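Local coordinates for protein dipeptide Epimerase (Enterococcus faecalis V583, PDB 3JVA) that belongs to the mandelate racemase/muconate lactonizing enzyme family of the enolase superfamily and holds a magnesium ion in its TIM-barrel-like domain, at residues C106-G111 with A348-S353; V214-K219 with I237-S242. One frame throughout, in Å; residues are numbered along the deposited sequence.

Contact 1: C106-G111 with A348-S353; sequences CYDLMG and AGLGIS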
# COMPACT_ATOMS: atom_id res chain seq x y z
N CYS B 106 -5.64 -12.44 -42.64
CA CYS B 106 -4.29 -11.94 -42.92
C CYS B 106 -3.24 -12.97 -42.54
O CYS B 106 -2.27 -13.17 -43.27
CB CYS B 106 -4.03 -10.63 -42.17
SG CYS B 106 -4.90 -9.21 -42.86
N TYR B 107 -3.42 -13.63 -41.40
CA TYR B 107 -2.46 -14.65 -41.01
C TYR B 107 -2.55 -15.83 -41.98
O TYR B 107 -1.53 -16.46 -42.28
CB TYR B 107 -2.70 -15.13 -39.57
CG TYR B 107 -2.08 -14.22 -38.54
CD1 TYR B 107 -2.82 -13.22 -37.92
CD2 TYR B 107 -0.73 -14.35 -38.19
CE1 TYR B 107 -2.25 -12.36 -36.98
CE2 TYR B 107 -0.14 -13.51 -37.25
CZ TYR B 107 -0.91 -12.51 -36.65
OH TYR B 107 -0.33 -11.68 -35.72
N ASP B 108 -3.74 -16.12 -42.50
CA ASP B 108 -3.89 -17.22 -43.45
C ASP B 108 -3.06 -16.85 -44.68
O ASP B 108 -2.32 -17.69 -45.22
CB ASP B 108 -5.37 -17.41 -43.83
CG ASP B 108 -5.61 -18.64 -44.70
OD1 ASP B 108 -4.74 -19.53 -44.72
OD2 ASP B 108 -6.67 -18.71 -45.34
N LEU B 109 -3.17 -15.59 -45.11
CA LEU B 109 -2.41 -15.10 -46.26
C LEU B 109 -0.91 -15.15 -46.00
O LEU B 109 -0.13 -15.46 -46.90
CB LEU B 109 -2.84 -13.67 -46.62
CG LEU B 109 -4.14 -13.53 -47.43
CD1 LEU B 109 -4.55 -12.06 -47.52
CD2 LEU B 109 -3.93 -14.12 -48.83
N MET B 110 -0.49 -14.85 -44.78
CA MET B 110 0.93 -14.91 -44.44
C MET B 110 1.44 -16.34 -44.65
O MET B 110 2.51 -16.56 -45.23
CB MET B 110 1.16 -14.49 -42.99
CG MET B 110 0.97 -13.01 -42.72
SD MET B 110 1.47 -12.59 -41.03
CE MET B 110 0.09 -11.52 -40.52
N GLY B 111 0.67 -17.31 -44.17
CA GLY B 111 1.08 -18.70 -44.32
C GLY B 111 1.12 -19.12 -45.78
O GLY B 111 2.04 -19.80 -46.22
N ALA B 348 -0.47 -25.01 -46.38
CA ALA B 348 -0.10 -23.64 -46.02
C ALA B 348 -1.24 -22.87 -45.37
O ALA B 348 -2.42 -23.08 -45.68
CB ALA B 348 0.39 -22.89 -47.26
N GLY B 349 -0.89 -21.98 -44.46
CA GLY B 349 -1.88 -21.18 -43.77
C GLY B 349 -2.84 -22.03 -42.95
O GLY B 349 -2.40 -22.91 -42.20
N LEU B 350 -4.13 -21.78 -43.09
CA LEU B 350 -5.15 -22.52 -42.37
C LEU B 350 -5.52 -23.83 -43.05
O LEU B 350 -6.22 -24.66 -42.47
CB LEU B 350 -6.42 -21.68 -42.22
CG LEU B 350 -6.29 -20.35 -41.48
CD1 LEU B 350 -7.59 -19.57 -41.62
CD2 LEU B 350 -5.97 -20.61 -40.01
N GLY B 351 -5.06 -24.01 -44.29
CA GLY B 351 -5.37 -25.23 -45.03
C GLY B 351 -6.84 -25.27 -45.41
O GLY B 351 -7.42 -26.34 -45.62
N ILE B 352 -7.44 -24.09 -45.51
CA ILE B 352 -8.86 -23.97 -45.84
C ILE B 352 -9.11 -23.43 -47.25
O ILE B 352 -8.32 -22.63 -47.77
CB ILE B 352 -9.56 -23.06 -44.79
CG1 ILE B 352 -9.60 -23.79 -43.44
CG2 ILE B 352 -10.95 -22.66 -45.25
CD1 ILE B 352 -10.16 -22.94 -42.30
N SER B 353 -10.19 -23.89 -47.87
CA SER B 353 -10.58 -23.44 -49.21
C SER B 353 -12.11 -23.44 -49.29
O SER B 353 -12.79 -23.86 -48.36
CB SER B 353 -9.99 -24.37 -50.27
OG SER B 353 -10.42 -25.71 -50.09
O HOH W 1 -6.38 -21.55 -46.10

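Contact 2: V214-K219 with I237-S242; sequences VEQPVK and IMADES. With MG (magnesium ion), chain O.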
# COMPACT_ATOMS: atom_id res chain seq x y z
N VAL B 214 -12.47 -24.35 -12.58
CA VAL B 214 -13.75 -23.67 -12.66
C VAL B 214 -13.52 -22.33 -13.34
O VAL B 214 -12.70 -21.52 -12.90
CB VAL B 214 -14.37 -23.42 -11.28
CG1 VAL B 214 -15.64 -22.60 -11.42
CG2 VAL B 214 -14.68 -24.76 -10.61
N GLU B 215 -14.26 -22.13 -14.42
CA GLU B 215 -14.17 -20.93 -15.24
C GLU B 215 -15.12 -19.83 -14.77
O GLU B 215 -16.28 -20.09 -14.45
CB GLU B 215 -14.52 -21.33 -16.67
CG GLU B 215 -14.01 -20.43 -17.75
CD GLU B 215 -14.32 -20.99 -19.12
OE1 GLU B 215 -14.20 -22.23 -19.32
OE2 GLU B 215 -14.68 -20.20 -20.01
N GLN B 216 -14.60 -18.60 -14.73
CA GLN B 216 -15.36 -17.40 -14.37
C GLN B 216 -16.51 -17.60 -13.39
O GLN B 216 -17.68 -17.50 -13.76
CB GLN B 216 -15.90 -16.77 -15.66
CG GLN B 216 -16.35 -15.33 -15.54
CD GLN B 216 -15.20 -14.38 -15.32
OE1 GLN B 216 -14.17 -14.47 -16.01
NE2 GLN B 216 -15.35 -13.47 -14.38
N PRO B 217 -16.20 -17.83 -12.10
CA PRO B 217 -17.27 -18.02 -11.12
C PRO B 217 -18.08 -16.78 -10.74
O PRO B 217 -19.19 -16.90 -10.24
CB PRO B 217 -16.53 -18.63 -9.93
CG PRO B 217 -15.18 -17.99 -10.01
CD PRO B 217 -14.87 -18.04 -11.50
N VAL B 218 -17.52 -15.59 -10.98
CA VAL B 218 -18.21 -14.34 -10.66
C VAL B 218 -18.31 -13.42 -11.87
O VAL B 218 -17.69 -13.66 -12.91
CB VAL B 218 -17.50 -13.58 -9.51
CG1 VAL B 218 -17.43 -14.47 -8.28
CG2 VAL B 218 -16.09 -13.16 -9.94
N LYS B 219 -19.10 -12.35 -11.74
CA LYS B 219 -19.28 -11.38 -12.82
C LYS B 219 -17.94 -10.85 -13.30
O LYS B 219 -17.04 -10.59 -12.50
CB LYS B 219 -20.18 -10.23 -12.36
CG LYS B 219 -21.65 -10.62 -12.31
CD LYS B 219 -22.53 -9.44 -11.95
CE LYS B 219 -24.00 -9.83 -12.00
NZ LYS B 219 -24.89 -8.69 -11.65
N ILE B 237 -8.81 -21.75 -10.72
CA ILE B 237 -9.80 -20.78 -11.18
C ILE B 237 -9.31 -20.11 -12.46
O ILE B 237 -8.17 -19.64 -12.51
CB ILE B 237 -10.07 -19.69 -10.13
CG1 ILE B 237 -10.61 -20.33 -8.84
CG2 ILE B 237 -11.06 -18.68 -10.66
CD1 ILE B 237 -11.91 -21.08 -9.05
N MET B 238 -10.17 -20.07 -13.47
CA MET B 238 -9.82 -19.48 -14.75
C MET B 238 -10.71 -18.30 -15.12
O MET B 238 -11.93 -18.35 -14.94
CB MET B 238 -9.91 -20.54 -15.85
CG MET B 238 -9.76 -20.02 -17.28
SD MET B 238 -9.73 -21.39 -18.48
CE MET B 238 -11.26 -22.15 -18.17
N ALA B 239 -10.10 -17.24 -15.62
CA ALA B 239 -10.86 -16.08 -16.04
C ALA B 239 -11.23 -16.25 -17.51
O ALA B 239 -10.42 -16.70 -18.31
CB ALA B 239 -10.03 -14.80 -15.87
N ASP B 240 -12.47 -15.93 -17.85
CA ASP B 240 -12.92 -15.99 -19.24
C ASP B 240 -13.41 -14.59 -19.59
O ASP B 240 -12.65 -13.78 -20.11
CB ASP B 240 -14.05 -17.01 -19.43
CG ASP B 240 -14.49 -17.14 -20.89
OD1 ASP B 240 -14.10 -16.30 -21.72
OD2 ASP B 240 -15.23 -18.09 -21.22
N GLU B 241 -14.67 -14.31 -19.28
CA GLU B 241 -15.26 -13.00 -19.58
C GLU B 241 -14.49 -11.82 -18.97
O GLU B 241 -14.56 -10.71 -19.49
CB GLU B 241 -16.73 -12.96 -19.13
CG GLU B 241 -17.72 -13.74 -20.02
CD GLU B 241 -17.60 -15.26 -19.91
OE1 GLU B 241 -17.02 -15.76 -18.92
OE2 GLU B 241 -18.11 -15.96 -20.81
N SER B 242 -13.75 -12.06 -17.89
CA SER B 242 -12.97 -10.98 -17.26
C SER B 242 -11.77 -10.61 -18.13
O SER B 242 -11.12 -9.59 -17.90
CB SER B 242 -12.46 -11.39 -15.87
OG SER B 242 -13.51 -11.34 -14.91
MG MG O . -16.32 -19.60 -20.38
O HOH W 2 -18.01 -18.79 -21.20
O HOH W 3 -16.74 -18.51 -18.67
O HOH W 4 -16.27 -20.63 -22.27

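Contact 1: C106-G111 with A348-S353
Asp108, on the helix 96-114, reaches the type II' beta turn Ala348-Gly351 and accepts a hydrogen bond from its backbone: Leu350 N lies 2.8 Å from Asp108 OD1, with a nearly straight N-H...O angle of 170°. The amide comes from above the carboxylate plane, 45° out of it. The turn itself is closed by the bond from Gly351 N to Ala348 O. With chi1 at -173°, the carboxylate of Asp108 is carried away from its own backbone N toward the turn. Leu350 CG and CD1 lie against Asp108 CG, CG at 3.7 Å. The aliphatic branch thus rests on the carboxylate while the main chain of the same residue binds it.

Beside this bond the two backbones come very close. Gly111 and Gly349 meet backbone to backbone, their CA atoms 3.9 Å apart, and Gly349 CA also lies 3.4 Å from Asp108 OD1. Gly349 has the positive phi that suits the second position of a type II' turn. Ala348 adds its methyl, CB standing 3.7 Å from Gly111 O.

Further out, Asp108 OD2 accepts a hydrogen bond from Tyr45 N, and Gln112 NE2 makes a weak one to OD1, so several partners hold the carboxylate in place. Leu350 continues onto Thr302 and Ala303 of helix 298-310. The contact therefore joins a helix in the N-terminal domain range to the C-terminal tail of the chain, where Ser353 forms a backbone hydrogen bond with Thr331. A water extends the link along this tail: it lies 2.9 Å from Asp108 OD1 and accepts a hydrogen bond from Ile352 N at 2.8 Å.

Contact 2: V214-K219 with I237-S242
Glu215 and Asp240 share one magnesium ion, Glu215 OE2 binding it at 1.8 Å and Asp240 OD2 at 2.0 Å, at the C-terminal ends of adjacent parallel strands in a TIM-barrel-like domain. Helix 223-232 connects these strands in a beta-alpha-beta unit. Pairing is close: Met238 N donates to Val214 O, and Gln216 N to Met238 O at 2.7 Å. Val214 and Ile237 share one face of the sheet, and Pro217, just beyond its strand, adds CD 4.0 Å from Ile237 CG2; Ile203 of helix 196-206 packs against all three. Glu215 and Met238 run alongside each other from the other face; a bend at the last torsion of Met238 (chi3 59°) lays CE against the glutamate.

Past the strand ends, the amide of Gln216 fastens the two loops. Its OE1 takes Asp240 N in the carbonyl plane at 2.9 Å and Ser242 N from above that plane, 58° out. Its NE2 donates to Ser242 OG, which also bonds Arg220 O, and to Val218 O, which lies almost in the amide plane. Four bonds thus fix the amide's rotation, and one of them holds the backbone of the metal ligand Asp240.

The water shell of the metal is looser. Three waters complete much of the coordination, two of them on opposite sides of the ion. Glu241 reaches the metal only through water, its OE1 accepting from one at 2.8 Å and its OE2 from another. Asp189 completes the protein ligands, and Lys267 forms a salt bridge with Asp240 OD1. Glu215 OE2 and Asp240 OD2 stand only 2.5 Å apart, a closeness explained by the shared cation, which probably offsets much of the carboxylates' negative charge.

How the contacts relate
Contact 1 and contact 2 lie on opposite sides of the chain's centre, about 32 Å apart between centres and about 20 Å between nearest atoms. Along the chain, 106-111 comes first, then both segments of contact 2, and 348-353 last, so contact 1 brackets nearly the whole barrel sequence. They share no strand or helix. Contact 2 is local, its segments separated by only 17 residues within the barrel sheet. Contact 1 is long-range, bringing the end of the chain back after 236 intervening residues. With no touch between them, the magnesium site belongs to contact 2 alone, and contact 1 is structural packing far from it.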